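Local coordinates for glycoside Hydrolase Family 43_12 (Metagenome, PDB 7JVH), which probably hydrolyses glycosidic bonds in arabinose- or xylose-containing plant polysaccharides, as a glycoside hydrolase of family 43, subfamily 12, at residues 167-172 with 186-191; 175-180 with 241-246; 206-211 with 218-223. All coordinates share one frame; numbering follows the deposited sequence.

Contact 1. Residues 167-172 with 186-191; sequences LHFGGI and LVHNDA
Phe169 and His188 both hold CG between the backbone N and the carbonyl carbon, the crowded position, with chi1 57° and 74°. These torsions swing the two rings past each other from opposite directions. Phe169 CD1 ends over the centre of one His188 face, 3.6 Å from His188 CD2. The ring planes are 38° apart, so the phenyl ring lies obliquely over the imidazole. The far rim of the phenyl ring meets Leu186. Phe169 CE2 lies 3.5 Å from Leu186 CD1, and Phe169 CZ is equally near Leu186 CD2. Both leucine methyls thus press on the CE2-CZ stretch of the rim, and Leu167 CD1 reaches Leu186 CD1 more loosely at 4.2 Å. Trp207 adds to this aromatic group: its ring meets both Phe169 and His188, and its NE1 is hydrogen-bonded to His188 NE2.

Further along, the backbones take over. Asn189 N donates to Ile172 O at 2.9 Å, nearly in line with the C=O bond. Gly171 CA sits 3.3 Å from Asn189 O in a CA-H...O contact. This closeness depends on glycine, because a CB would run into that oxygen. The side chains of Ile172 and Asn189 run side by side, with Ile172 CG1 3.6 Å from Asn189 OD1. The amide of Asn189 is gripped from outside the contact, its ND2 by Ile238 O and its OD1 by Arg202. The side chain of Ile172 also lies about 4 Å from a bound glycerol. The arrangement belongs to the five-bladed beta-propeller of family 43: the connection leaving the second four-stranded blade is laid against the second strand of the third.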
ATOM      1  N   LEU A 167     -12.007 -16.027  10.896  1.00 74.14           N
ATOM      2  CA  LEU A 167     -11.376 -17.338  10.788  1.00 61.73           C
ATOM      3  C   LEU A 167     -10.535 -17.653  12.028  1.00 62.51           C
ATOM      4  O   LEU A 167      -9.829 -16.794  12.557  1.00 56.10           O
ATOM      5  CB  LEU A 167     -10.515 -17.407   9.529  1.00 56.30           C
ATOM      6  CG  LEU A 167     -11.206 -16.929   8.247  1.00 58.86           C
ATOM      7  CD1 LEU A 167     -10.196 -16.806   7.123  1.00 58.28           C
ATOM      8  CD2 LEU A 167     -12.347 -17.854   7.851  1.00 64.46           C
ATOM      9  N   HIS A 168     -10.597 -18.917  12.462  1.00 64.16           N
ATOM     10  CA  HIS A 168     -10.107 -19.347  13.774  1.00 73.51           C
ATOM     11  C   HIS A 168      -8.707 -19.971  13.718  1.00 78.53           C
ATOM     12  O   HIS A 168      -8.522 -21.143  14.065  1.00 77.04           O
ATOM     13  CB  HIS A 168     -11.102 -20.326  14.404  1.00 66.90           C
ATOM     14  CG  HIS A 168     -12.467 -19.747  14.623  1.00 70.03           C
ATOM     15  ND1 HIS A 168     -13.598 -20.524  14.747  1.00 60.82           N
ATOM     16  CD2 HIS A 168     -12.879 -18.462  14.746  1.00 63.00           C
ATOM     17  CE1 HIS A 168     -14.647 -19.748  14.940  1.00 70.69           C
ATOM     18  NE2 HIS A 168     -14.239 -18.491  14.944  1.00 70.97           N
ATOM     19  N   PHE A 169      -7.716 -19.157  13.327  1.00 62.59           N
ATOM     20  CA  PHE A 169      -6.308 -19.540  13.378  1.00 55.56           C
ATOM     21  C   PHE A 169      -5.481 -18.275  13.533  1.00 58.32           C
ATOM     22  O   PHE A 169      -5.937 -17.198  13.164  1.00 57.64           O
ATOM     23  CB  PHE A 169      -5.916 -20.328  12.128  1.00 57.00           C
ATOM     24  CG  PHE A 169      -6.182 -19.588  10.835  1.00 68.33           C
ATOM     25  CD1 PHE A 169      -5.212 -18.775  10.278  1.00 70.68           C
ATOM     26  CD2 PHE A 169      -7.396 -19.721  10.173  1.00 74.05           C
ATOM     27  CE1 PHE A 169      -5.439 -18.100   9.080  1.00 64.31           C
ATOM     28  CE2 PHE A 169      -7.631 -19.041   8.991  1.00 68.83           C
ATOM     29  CZ  PHE A 169      -6.655 -18.237   8.442  1.00 62.59           C
ATOM     30  N   GLY A 170      -4.278 -18.424  14.093  1.00 57.55           N
ATOM     31  CA  GLY A 170      -3.367 -17.319  14.306  1.00 48.73           C
ATOM     32  C   GLY A 170      -2.409 -17.110  13.148  1.00 54.08           C
ATOM     33  O   GLY A 170      -2.549 -17.718  12.103  1.00 64.05           O
ATOM     34  N   GLY A 171      -1.420 -16.242  13.353  1.00 52.61           N
ATOM     35  CA  GLY A 171      -0.418 -15.922  12.358  1.00 57.20           C
ATOM     36  C   GLY A 171      -0.981 -15.003  11.289  1.00 63.90           C
ATOM     37  O   GLY A 171      -2.099 -14.454  11.423  1.00 62.22           O
ATOM     38  N   ILE A 172      -0.209 -14.852  10.203  1.00 63.63           N
ATOM     39  CA  ILE A 172      -0.560 -13.940   9.101  1.00 65.15           C
ATOM     40  C   ILE A 172      -0.449 -14.607   7.734  1.00 63.83           C
ATOM     41  O   ILE A 172      -0.070 -15.783   7.623  1.00 62.65           O
ATOM     42  CB  ILE A 172       0.359 -12.706   9.129  1.00 62.71           C
ATOM     43  CG1 ILE A 172       1.825 -13.107   8.873  1.00 64.67           C
ATOM     44  CG2 ILE A 172       0.212 -11.982  10.474  1.00 57.24           C
ATOM     45  CD1 ILE A 172       2.777 -11.938   8.923  1.00 65.80           C
ATOM     46  N   LEU A 186      -6.556 -23.963   3.079  1.00 66.98           N
ATOM     47  CA  LEU A 186      -6.123 -22.656   3.513  1.00 60.16           C
ATOM     48  C   LEU A 186      -4.737 -22.811   4.084  1.00 52.20           C
ATOM     49  O   LEU A 186      -4.508 -23.655   4.946  1.00 68.99           O
ATOM     50  CB  LEU A 186      -7.075 -22.127   4.576  1.00 57.89           C
ATOM     51  CG  LEU A 186      -6.810 -20.709   5.081  1.00 65.43           C
ATOM     52  CD1 LEU A 186      -8.083 -20.145   5.685  1.00 77.66           C
ATOM     53  CD2 LEU A 186      -5.637 -20.647   6.069  1.00 64.83           C
ATOM     54  N   VAL A 187      -3.804 -22.003   3.585  1.00 48.71           N
ATOM     55  CA  VAL A 187      -2.435 -22.019   4.052  1.00 55.33           C
ATOM     56  C   VAL A 187      -2.122 -20.661   4.664  1.00 60.18           C
ATOM     57  O   VAL A 187      -2.664 -19.623   4.239  1.00 60.01           O
ATOM     58  CB  VAL A 187      -1.451 -22.375   2.918  1.00 55.99           C
ATOM     59  CG1 VAL A 187      -1.328 -21.225   1.909  1.00 46.47           C
ATOM     60  CG2 VAL A 187      -0.130 -22.826   3.506  1.00 61.16           C
ATOM     61  N   HIS A 188      -1.268 -20.663   5.689  1.00 46.84           N
ATOM     62  CA  HIS A 188      -0.880 -19.428   6.345  1.00 45.83           C
ATOM     63  C   HIS A 188       0.432 -19.597   7.072  1.00 57.61           C
ATOM     64  O   HIS A 188       0.913 -20.723   7.241  1.00 55.66           O
ATOM     65  CB  HIS A 188      -1.995 -18.940   7.283  1.00 53.07           C
ATOM     66  CG  HIS A 188      -2.124 -19.744   8.545  1.00 58.30           C
ATOM     67  ND1 HIS A 188      -1.594 -19.329   9.744  1.00 72.01           N
ATOM     68  CD2 HIS A 188      -2.749 -20.919   8.798  1.00 58.64           C
ATOM     69  CE1 HIS A 188      -1.874 -20.224  10.682  1.00 77.93           C
ATOM     70  NE2 HIS A 188      -2.571 -21.199  10.132  1.00 66.69           N
ATOM     71  N   ASN A 189       1.028 -18.451   7.439  1.00 55.41           N
ATOM     72  CA  ASN A 189       2.208 -18.391   8.296  1.00 57.54           C
ATOM     73  C   ASN A 189       1.728 -18.534   9.745  1.00 57.16           C
ATOM     74  O   ASN A 189       0.619 -18.123  10.070  1.00 59.93           O
ATOM     75  CB  ASN A 189       2.980 -17.082   8.018  1.00 62.13           C
ATOM     76  CG  ASN A 189       3.766 -16.559   9.220  1.00 60.91           C
ATOM     77  OD1 ASN A 189       3.178 -16.116  10.204  1.00 66.17           O
ATOM     78  ND2 ASN A 189       5.097 -16.553   9.116  1.00 43.73           N
ATOM     79  N   ASP A 190       2.559 -19.150  10.587  1.00 52.86           N
ATOM     80  CA  ASP A 190       2.264 -19.303  12.008  1.00 59.68           C
ATOM     81  C   ASP A 190       3.566 -19.338  12.801  1.00 68.47           C
ATOM     82  O   ASP A 190       4.648 -19.389  12.221  1.00 65.85           O
ATOM     83  CB  ASP A 190       1.450 -20.586  12.268  1.00 54.84           C
ATOM     84  CG  ASP A 190       0.546 -20.485  13.514  1.00 74.03           C
ATOM     85  OD1 ASP A 190       0.658 -19.498  14.290  1.00 71.80           O
ATOM     86  OD2 ASP A 190      -0.281 -21.397  13.721  1.00 81.22           O
ATOM     87  N   ALA A 191       3.448 -19.292  14.131  1.00 72.35           N
ATOM     88  CA  ALA A 191       4.595 -19.440  15.020  1.00 69.11           C
ATOM     89  C   ALA A 191       4.732 -20.913  15.371  1.00 60.76           C
ATOM     90  O   ALA A 191       3.724 -21.612  15.446  1.00 68.17           O
ATOM     91  CB  ALA A 191       4.426 -18.588  16.270  1.00 61.08           C
TER

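Contact 2. Residues 175-180 with 241-246; sequences SLFFDD and PHIYKK
The Phe177 side chain meets those of Ile243 and Lys245 at about a right angle. CG of Phe177 is anti to the backbone N (chi1 163°), which carries the ring across to the neighbouring strand. Ile243 CG2 then sits over one face, 3.7 Å from the centroid of the Phe177 ring and 16° off its normal, as a CH-pi contact. Lys245 CB approaches obliquely, 3.8 Å from Phe177 CZ. Beyond CG the lysine is fully extended, and it carries its ammonium group past the phenyl ring to two carboxylates that it again meets nearly crosswise.

Lys245 NZ forms salt bridges to Asp179 OD1 (2.8 Å), on the syn lone pair, and to Asp180 OD2 (2.7 Å), on the syn side but well out of that carboxylate plane. Asp179 OD1 also accepts from Asp180 N at 2.7 Å, on its anti side. Tyr250 OH binds both Asp179 OD2 and Lys245 NZ, so the network is larger than one pair. Replacing Lys245 with an alanine would probably leave the two neighbouring carboxylates without their shared countercharge and set Asp180 free to turn.

At the other end, Ser175 OG and His242 ND1 share a hydrogen bond of 2.8 Å. The hydroxyl lies at the imidazole edge, near the ring plane. His127 adds a weak bond to the same OG.

The strands run almost parallel, 12° apart, with axes 6.7 Å from each other at closest approach. They are the first strands of adjacent propeller blades, and side chains rather than backbone hydrogen bonds join them. The chemistry is graded along the seam: one polar bond in the buried part, an apolar middle, and a charged end where the lysine probably offsets the repulsion between the two aspartates.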
ATOM      1  N   SER A 175      -4.187 -17.649   2.761  1.00 63.03           N
ATOM      2  CA  SER A 175      -4.369 -17.829   1.324  1.00 59.23           C
ATOM      3  C   SER A 175      -5.090 -19.148   1.075  1.00 59.73           C
ATOM      4  O   SER A 175      -4.684 -20.188   1.567  1.00 67.07           O
ATOM      5  CB  SER A 175      -3.003 -17.790   0.626  1.00 51.00           C
ATOM      6  OG  SER A 175      -3.091 -17.883  -0.763  1.00 57.07           O
ATOM      7  N   LEU A 176      -6.178 -19.083   0.309  1.00 53.61           N
ATOM      8  CA  LEU A 176      -7.007 -20.233  -0.009  1.00 67.50           C
ATOM      9  C   LEU A 176      -6.577 -20.866  -1.331  1.00 66.82           C
ATOM     10  O   LEU A 176      -5.991 -20.201  -2.190  1.00 65.35           O
ATOM     11  CB  LEU A 176      -8.467 -19.817  -0.111  1.00 75.15           C
ATOM     12  CG  LEU A 176      -9.076 -19.139   1.104  1.00 73.02           C
ATOM     13  CD1 LEU A 176     -10.316 -18.353   0.709  1.00 70.77           C
ATOM     14  CD2 LEU A 176      -9.389 -20.163   2.178  1.00 70.34           C
ATOM     15  N   PHE A 177      -6.865 -22.166  -1.465  1.00 55.95           N
ATOM     16  CA  PHE A 177      -6.655 -22.920  -2.690  1.00 56.46           C
ATOM     17  C   PHE A 177      -7.797 -23.914  -2.855  1.00 70.96           C
ATOM     18  O   PHE A 177      -8.165 -24.607  -1.897  1.00 80.06           O
ATOM     19  CB  PHE A 177      -5.317 -23.662  -2.651  1.00 62.55           C
ATOM     20  CG  PHE A 177      -5.206 -24.761  -3.668  1.00 68.16           C
ATOM     21  CD1 PHE A 177      -4.873 -24.483  -4.984  1.00 61.84           C
ATOM     22  CD2 PHE A 177      -5.460 -26.086  -3.304  1.00 74.57           C
ATOM     23  CE1 PHE A 177      -4.795 -25.503  -5.916  1.00 58.64           C
ATOM     24  CE2 PHE A 177      -5.380 -27.110  -4.235  1.00 70.63           C
ATOM     25  CZ  PHE A 177      -5.038 -26.819  -5.544  1.00 67.17           C
ATOM     26  N   PHE A 178      -8.350 -23.985  -4.072  1.00 64.48           N
ATOM     27  CA  PHE A 178      -9.496 -24.826  -4.379  1.00 63.69           C
ATOM     28  C   PHE A 178      -9.115 -25.959  -5.326  1.00 67.87           C
ATOM     29  O   PHE A 178      -8.917 -25.738  -6.510  1.00 74.43           O
ATOM     30  CB  PHE A 178     -10.609 -23.965  -4.976  1.00 59.37           C
ATOM     31  CG  PHE A 178     -10.958 -22.774  -4.137  1.00 63.81           C
ATOM     32  CD1 PHE A 178     -11.651 -22.928  -2.946  1.00 70.69           C
ATOM     33  CD2 PHE A 178     -10.575 -21.491  -4.530  1.00 75.10           C
ATOM     34  CE1 PHE A 178     -11.965 -21.823  -2.156  1.00 81.16           C
ATOM     35  CE2 PHE A 178     -10.882 -20.377  -3.749  1.00 78.75           C
ATOM     36  CZ  PHE A 178     -11.580 -20.544  -2.561  1.00 75.82           C
ATOM     37  N   ASP A 179      -9.023 -27.175  -4.782  1.00 71.19           N
ATOM     38  CA  ASP A 179      -8.594 -28.372  -5.521  1.00 71.10           C
ATOM     39  C   ASP A 179      -9.676 -28.857  -6.502  1.00 70.52           C
ATOM     40  O   ASP A 179     -10.711 -28.226  -6.643  1.00 77.86           O
ATOM     41  CB  ASP A 179      -8.224 -29.487  -4.537  1.00 73.15           C
ATOM     42  CG  ASP A 179      -7.109 -30.370  -5.043  1.00 76.63           C
ATOM     43  OD1 ASP A 179      -6.964 -30.520  -6.280  1.00 82.47           O
ATOM     44  OD2 ASP A 179      -6.353 -30.896  -4.198  1.00 75.34           O
ATOM     45  N   ASP A 180      -9.389 -29.954  -7.209  1.00 70.26           N
ATOM     46  CA  ASP A 180     -10.249 -30.471  -8.295  1.00 85.40           C
ATOM     47  C   ASP A 180     -11.247 -31.557  -7.847  1.00 91.45           C
ATOM     48  O   ASP A 180     -11.940 -32.119  -8.685  1.00 87.80           O
ATOM     49  CB  ASP A 180      -9.403 -30.975  -9.496  1.00 80.14           C
ATOM     50  CG  ASP A 180      -8.205 -31.801  -9.077  1.00 81.86           C
ATOM     51  OD1 ASP A 180      -8.325 -32.602  -8.120  1.00 84.62           O
ATOM     52  OD2 ASP A 180      -7.119 -31.622  -9.690  1.00 82.54           O
ATOM     53  N   PRO A 241       2.506 -17.580   1.904  1.00 55.56           N
ATOM     54  CA  PRO A 241       2.350 -18.868   1.209  1.00 54.71           C
ATOM     55  C   PRO A 241       1.217 -18.849   0.180  1.00 48.64           C
ATOM     56  O   PRO A 241       0.128 -18.356   0.485  1.00 51.18           O
ATOM     57  CB  PRO A 241       2.002 -19.842   2.349  1.00 56.81           C
ATOM     58  CG  PRO A 241       1.401 -18.967   3.422  1.00 55.81           C
ATOM     59  CD  PRO A 241       2.093 -17.633   3.325  1.00 45.69           C
ATOM     60  N   HIS A 242       1.481 -19.362  -1.029  1.00 43.50           N
ATOM     61  CA  HIS A 242       0.440 -19.602  -2.031  1.00 44.03           C
ATOM     62  C   HIS A 242       0.562 -21.022  -2.605  1.00 57.74           C
ATOM     63  O   HIS A 242       1.664 -21.485  -2.923  1.00 48.51           O
ATOM     64  CB  HIS A 242       0.518 -18.575  -3.166  1.00 43.23           C
ATOM     65  CG  HIS A 242       0.229 -17.172  -2.737  1.00 54.25           C
ATOM     66  ND1 HIS A 242      -1.011 -16.771  -2.290  1.00 53.00           N
ATOM     67  CD2 HIS A 242       1.019 -16.069  -2.687  1.00 55.89           C
ATOM     68  CE1 HIS A 242      -0.968 -15.487  -1.981  1.00 47.63           C
ATOM     69  NE2 HIS A 242       0.249 -15.042  -2.211  1.00 45.90           N
ATOM     70  N   ILE A 243      -0.586 -21.694  -2.747  1.00 65.32           N
ATOM     71  CA  ILE A 243      -0.659 -22.991  -3.402  1.00 61.58           C
ATOM     72  C   ILE A 243      -1.133 -22.806  -4.832  1.00 65.49           C
ATOM     73  O   ILE A 243      -2.069 -22.050  -5.091  1.00 68.12           O
ATOM     74  CB  ILE A 243      -1.618 -23.972  -2.690  1.00 64.17           C
ATOM     75  CG1 ILE A 243      -1.234 -24.175  -1.221  1.00 66.95           C
ATOM     76  CG2 ILE A 243      -1.636 -25.315  -3.408  1.00 56.89           C
ATOM     77  CD1 ILE A 243       0.014 -24.997  -1.000  1.00 64.90           C
ATOM     78  N   TYR A 244      -0.455 -23.493  -5.762  1.00 62.62           N
ATOM     79  CA  TYR A 244      -0.887 -23.633  -7.147  1.00 53.52           C
ATOM     80  C   TYR A 244      -0.778 -25.104  -7.494  1.00 60.13           C
ATOM     81  O   TYR A 244       0.033 -25.820  -6.916  1.00 59.26           O
ATOM     82  CB  TYR A 244      -0.013 -22.796  -8.094  1.00 56.49           C
ATOM     83  CG  TYR A 244       0.241 -21.373  -7.638  1.00 55.19           C
ATOM     84  CD1 TYR A 244      -0.697 -20.361  -7.848  1.00 45.65           C
ATOM     85  CD2 TYR A 244       1.434 -21.042  -7.003  1.00 55.12           C
ATOM     86  CE1 TYR A 244      -0.451 -19.072  -7.440  1.00 44.49           C
ATOM     87  CE2 TYR A 244       1.687 -19.742  -6.581  1.00 54.66           C
ATOM     88  CZ  TYR A 244       0.748 -18.769  -6.801  1.00 56.10           C
ATOM     89  OH  TYR A 244       1.018 -17.493  -6.369  1.00 56.20           O
ATOM     90  N   LYS A 245      -1.615 -25.564  -8.424  1.00 62.58           N
ATOM     91  CA  LYS A 245      -1.544 -26.939  -8.902  1.00 60.66           C
ATOM     92  C   LYS A 245      -1.361 -26.911 -10.396  1.00 61.57           C
ATOM     93  O   LYS A 245      -2.110 -26.237 -11.080  1.00 57.91           O
ATOM     94  CB  LYS A 245      -2.812 -27.695  -8.547  1.00 56.84           C
ATOM     95  CG  LYS A 245      -2.665 -29.205  -8.616  1.00 54.73           C
ATOM     96  CD  LYS A 245      -3.989 -29.867  -8.270  1.00 56.19           C
ATOM     97  CE  LYS A 245      -3.894 -31.366  -8.333  1.00 60.21           C
ATOM     98  NZ  LYS A 245      -5.174 -31.973  -7.897  1.00 63.39           N
ATOM     99  N   LYS A 246      -0.356 -27.645 -10.889  1.00 69.41           N
ATOM    100  CA  LYS A 246      -0.017 -27.683 -12.312  1.00 63.40           C
ATOM    101  C   LYS A 246       0.521 -29.061 -12.716  1.00 66.42           C
ATOM    102  O   LYS A 246       1.473 -29.558 -12.124  1.00 67.37           O
ATOM    103  CB  LYS A 246       1.012 -26.597 -12.609  1.00 52.23           C
ATOM    104  CG  LYS A 246       1.093 -26.172 -14.069  1.00 64.00           C
ATOM    105  CD  LYS A 246       1.987 -24.958 -14.214  1.00 71.65           C
ATOM    106  CE  LYS A 246       2.430 -24.713 -15.641  1.00 69.44           C
ATOM    107  NZ  LYS A 246       3.426 -25.747 -16.067  1.00 67.38           N
TER

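Contact 3. Residues 206-211 with 218-223; sequences IWEYDL and PGTDKV
Trp207 presents one face of its indole to Asp221. Asp221 CB stands 3.3 Å from the centroid of the six-membered ring of Trp207, only 3° off the normal, as a CH-pi contact. The two side chains lie side by side and point the same way. The Asp221 carboxylate is turned 17° from the ring plane, so it lies almost flat to the indole. Pro218 CA comes to the ring edge.

Thr220 crosses Glu208 at about a right angle. Its OG1 lies between the backbone N and the carbonyl carbon (chi1 66°), where it accepts from Glu208 N at 3.1 Å. The same hydroxyl is hydrogen-bonded to Ile217 O, so it links Glu208 of one strand to Ile217 of the other, where strand 215-226 is irregular.

Ile206 and Lys222 form an antiparallel hydrogen-bonded pair. Ile206 N reaches Lys222 O at 2.9 Å, and Lys222 N returns to Ile206 O at 3.1 Å. Asp221 CA adds a CA-H...O contact to Ile206 O. Within this outer hairpin of the third blade, a threonine hydroxyl thus serves a backbone N-H, while the aspartate touches the indole mainly through its methylene.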
ATOM      1  N   ILE A 206      -1.140 -25.609   6.860  1.00 60.17           N
ATOM      2  CA  ILE A 206      -2.277 -25.794   5.965  1.00 57.84           C
ATOM      3  C   ILE A 206      -3.467 -26.373   6.729  1.00 66.02           C
ATOM      4  O   ILE A 206      -3.293 -27.120   7.691  1.00 71.57           O
ATOM      5  CB  ILE A 206      -1.902 -26.674   4.757  1.00 55.22           C
ATOM      6  CG1 ILE A 206      -3.004 -26.637   3.698  1.00 59.98           C
ATOM      7  CG2 ILE A 206      -1.611 -28.116   5.175  1.00 64.33           C
ATOM      8  CD1 ILE A 206      -2.563 -27.246   2.371  1.00 64.80           C
ATOM      9  N   TRP A 207      -4.674 -25.985   6.298  1.00 68.54           N
ATOM     10  CA  TRP A 207      -5.947 -26.440   6.856  1.00 68.22           C
ATOM     11  C   TRP A 207      -6.863 -26.789   5.705  1.00 72.79           C
ATOM     12  O   TRP A 207      -6.836 -26.120   4.679  1.00 81.45           O
ATOM     13  CB  TRP A 207      -6.647 -25.313   7.609  1.00 63.23           C
ATOM     14  CG  TRP A 207      -5.956 -24.779   8.810  1.00 72.66           C
ATOM     15  CD1 TRP A 207      -4.951 -23.867   8.837  1.00 65.24           C
ATOM     16  CD2 TRP A 207      -6.266 -25.076  10.178  1.00 82.55           C
ATOM     17  NE1 TRP A 207      -4.599 -23.587  10.128  1.00 62.54           N
ATOM     18  CE2 TRP A 207      -5.381 -24.321  10.976  1.00 75.02           C
ATOM     19  CE3 TRP A 207      -7.189 -25.921  10.807  1.00 85.58           C
ATOM     20  CZ2 TRP A 207      -5.390 -24.385  12.374  1.00 72.97           C
ATOM     21  CZ3 TRP A 207      -7.201 -25.978  12.200  1.00 72.58           C
ATOM     22  CH2 TRP A 207      -6.297 -25.224  12.966  1.00 60.42           C
ATOM     23  N   GLU A 208      -7.700 -27.807   5.894  1.00 67.87           N
ATOM     24  CA  GLU A 208      -8.856 -28.030   5.038  1.00 73.15           C
ATOM     25  C   GLU A 208      -9.867 -26.934   5.374  1.00 75.25           C
ATOM     26  O   GLU A 208      -9.965 -26.503   6.525  1.00 76.03           O
ATOM     27  CB  GLU A 208      -9.462 -29.421   5.269  1.00 60.62           C
ATOM     28  CG  GLU A 208     -10.426 -29.876   4.174  1.00 65.08           C
ATOM     29  CD  GLU A 208     -10.840 -31.348   4.322  1.00 72.57           C
ATOM     30  OE1 GLU A 208     -10.079 -32.126   4.940  1.00 66.35           O
ATOM     31  OE2 GLU A 208     -11.922 -31.737   3.815  1.00 80.14           O
ATOM     32  N   TYR A 209     -10.606 -26.479   4.358  1.00 71.49           N
ATOM     33  CA  TYR A 209     -11.517 -25.344   4.478  1.00 69.21           C
ATOM     34  C   TYR A 209     -12.921 -25.799   4.123  1.00 71.16           C
ATOM     35  O   TYR A 209     -13.116 -26.553   3.174  1.00 82.74           O
ATOM     36  CB  TYR A 209     -11.056 -24.207   3.556  1.00 68.73           C
ATOM     37  CG  TYR A 209     -11.797 -22.876   3.672  1.00 73.77           C
ATOM     38  CD1 TYR A 209     -11.417 -21.910   4.612  1.00 68.48           C
ATOM     39  CD2 TYR A 209     -12.832 -22.557   2.798  1.00 70.50           C
ATOM     40  CE1 TYR A 209     -12.078 -20.688   4.693  1.00 66.13           C
ATOM     41  CE2 TYR A 209     -13.496 -21.337   2.869  1.00 67.08           C
ATOM     42  CZ  TYR A 209     -13.119 -20.405   3.816  1.00 67.76           C
ATOM     43  OH  TYR A 209     -13.785 -19.190   3.887  1.00 68.05           O
ATOM     44  N   ASP A 210     -13.894 -25.342   4.914  1.00 69.55           N
ATOM     45  CA  ASP A 210     -15.292 -25.667   4.731  1.00 70.47           C
ATOM     46  C   ASP A 210     -15.951 -24.523   3.971  1.00 76.06           C
ATOM     47  O   ASP A 210     -16.084 -23.418   4.505  1.00 81.15           O
ATOM     48  CB  ASP A 210     -15.967 -25.882   6.086  1.00 67.68           C
ATOM     49  CG  ASP A 210     -17.406 -26.358   5.949  1.00 81.82           C
ATOM     50  OD1 ASP A 210     -18.148 -25.818   5.102  1.00 76.51           O
ATOM     51  OD2 ASP A 210     -17.801 -27.284   6.687  1.00 92.93           O
ATOM     52  N   LEU A 211     -16.365 -24.801   2.727  1.00 75.48           N
ATOM     53  CA  LEU A 211     -16.913 -23.793   1.830  1.00 76.87           C
ATOM     54  C   LEU A 211     -18.278 -23.305   2.292  1.00 86.07           C
ATOM     55  O   LEU A 211     -18.580 -22.124   2.185  1.00100.00           O
ATOM     56  CB  LEU A 211     -16.972 -24.319   0.394  1.00 73.89           C
ATOM     57  CG  LEU A 211     -15.585 -24.622  -0.184  1.00 64.01           C
ATOM     58  CD1 LEU A 211     -15.640 -25.767  -1.184  1.00 67.82           C
ATOM     59  CD2 LEU A 211     -14.955 -23.381  -0.800  1.00 58.09           C
ATOM     60  N   PRO A 218     -11.468 -28.027  12.187  1.00 71.94           N
ATOM     61  CA  PRO A 218     -10.600 -28.433  13.297  1.00 79.42           C
ATOM     62  C   PRO A 218     -10.041 -29.846  13.155  1.00 76.80           C
ATOM     63  O   PRO A 218     -10.751 -30.732  12.723  1.00 79.88           O
ATOM     64  CB  PRO A 218     -11.529 -28.329  14.512  1.00 84.53           C
ATOM     65  CG  PRO A 218     -12.567 -27.326  14.108  1.00 78.07           C
ATOM     66  CD  PRO A 218     -12.785 -27.550  12.644  1.00 72.65           C
ATOM     67  N   GLY A 219      -8.758 -30.019  13.489  1.00 81.79           N
ATOM     68  CA  GLY A 219      -8.052 -31.284  13.367  1.00 65.58           C
ATOM     69  C   GLY A 219      -7.392 -31.561  12.024  1.00 84.26           C
ATOM     70  O   GLY A 219      -6.717 -32.566  11.875  1.00 65.35           O
ATOM     71  N   THR A 220      -7.562 -30.654  11.054  1.00 90.31           N
ATOM     72  CA  THR A 220      -7.016 -30.841   9.707  1.00 83.03           C
ATOM     73  C   THR A 220      -5.715 -30.068   9.490  1.00 82.22           C
ATOM     74  O   THR A 220      -5.138 -30.131   8.410  1.00 94.22           O
ATOM     75  CB  THR A 220      -8.024 -30.435   8.610  1.00 72.02           C
ATOM     76  OG1 THR A 220      -8.270 -29.020   8.662  1.00 77.56           O
ATOM     77  CG2 THR A 220      -9.344 -31.200   8.774  1.00 66.08           C
ATOM     78  N   ASP A 221      -5.261 -29.357  10.528  1.00 70.49           N
ATOM     79  CA  ASP A 221      -4.055 -28.548  10.455  1.00 63.47           C
ATOM     80  C   ASP A 221      -2.805 -29.410  10.430  1.00 65.97           C
ATOM     81  O   ASP A 221      -2.735 -30.420  11.102  1.00 78.87           O
ATOM     82  CB  ASP A 221      -3.971 -27.534  11.599  1.00 64.01           C
ATOM     83  CG  ASP A 221      -4.015 -28.177  12.987  1.00 65.57           C
ATOM     84  OD1 ASP A 221      -4.888 -29.028  13.239  1.00 71.66           O
ATOM     85  OD2 ASP A 221      -3.190 -27.830  13.844  1.00 67.02           O
ATOM     86  N   LYS A 222      -1.824 -28.997   9.623  1.00 62.66           N
ATOM     87  CA  LYS A 222      -0.527 -29.647   9.525  1.00 63.33           C
ATOM     88  C   LYS A 222       0.521 -28.628   9.116  1.00 70.79           C
ATOM     89  O   LYS A 222       0.283 -27.796   8.230  1.00 78.02           O
ATOM     90  CB  LYS A 222      -0.568 -30.749   8.473  1.00 66.20           C
ATOM     91  CG  LYS A 222       0.679 -31.617   8.446  1.00 67.10           C
ATOM     92  CD  LYS A 222       0.897 -32.300   7.124  1.00 64.94           C
ATOM     93  CE  LYS A 222       2.149 -33.160   7.194  1.00 81.54           C
ATOM     94  NZ  LYS A 222       2.546 -33.660   5.833  1.00 88.99           N
ATOM     95  N   VAL A 223       1.690 -28.695   9.763  1.00 55.37           N
ATOM     96  CA  VAL A 223       2.836 -27.891   9.366  1.00 64.33           C
ATOM     97  C   VAL A 223       3.464 -28.546   8.139  1.00 61.82           C
ATOM     98  O   VAL A 223       3.919 -29.686   8.206  1.00 59.83           O
ATOM     99  CB  VAL A 223       3.886 -27.753  10.487  1.00 69.24           C
ATOM    100  CG1 VAL A 223       5.078 -26.956   9.978  1.00 62.50           C
ATOM    101  CG2 VAL A 223       3.283 -27.090  11.719  1.00 54.09           C
TER

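From the N terminus, residues 167-172 come first, in the connection between the second and third blades. Strand 175-178 follows and opens contact 2. Strand 184-190 then turns back and closes contact 1 over 13 residues. Contacts 1 and 2 therefore cross along the chain. Contact 3 is local: it closes the hairpin of strands 203-210 and 215-226. It falls wholly within the 60 residues that contact 2 spans, and follows contact 1 in series. Strand 239-246 completes contact 2. Contact 3 holds the outer edge of the third blade, contact 1 fastens its incoming loop, and contact 2 joins its first strand to the fourth blade.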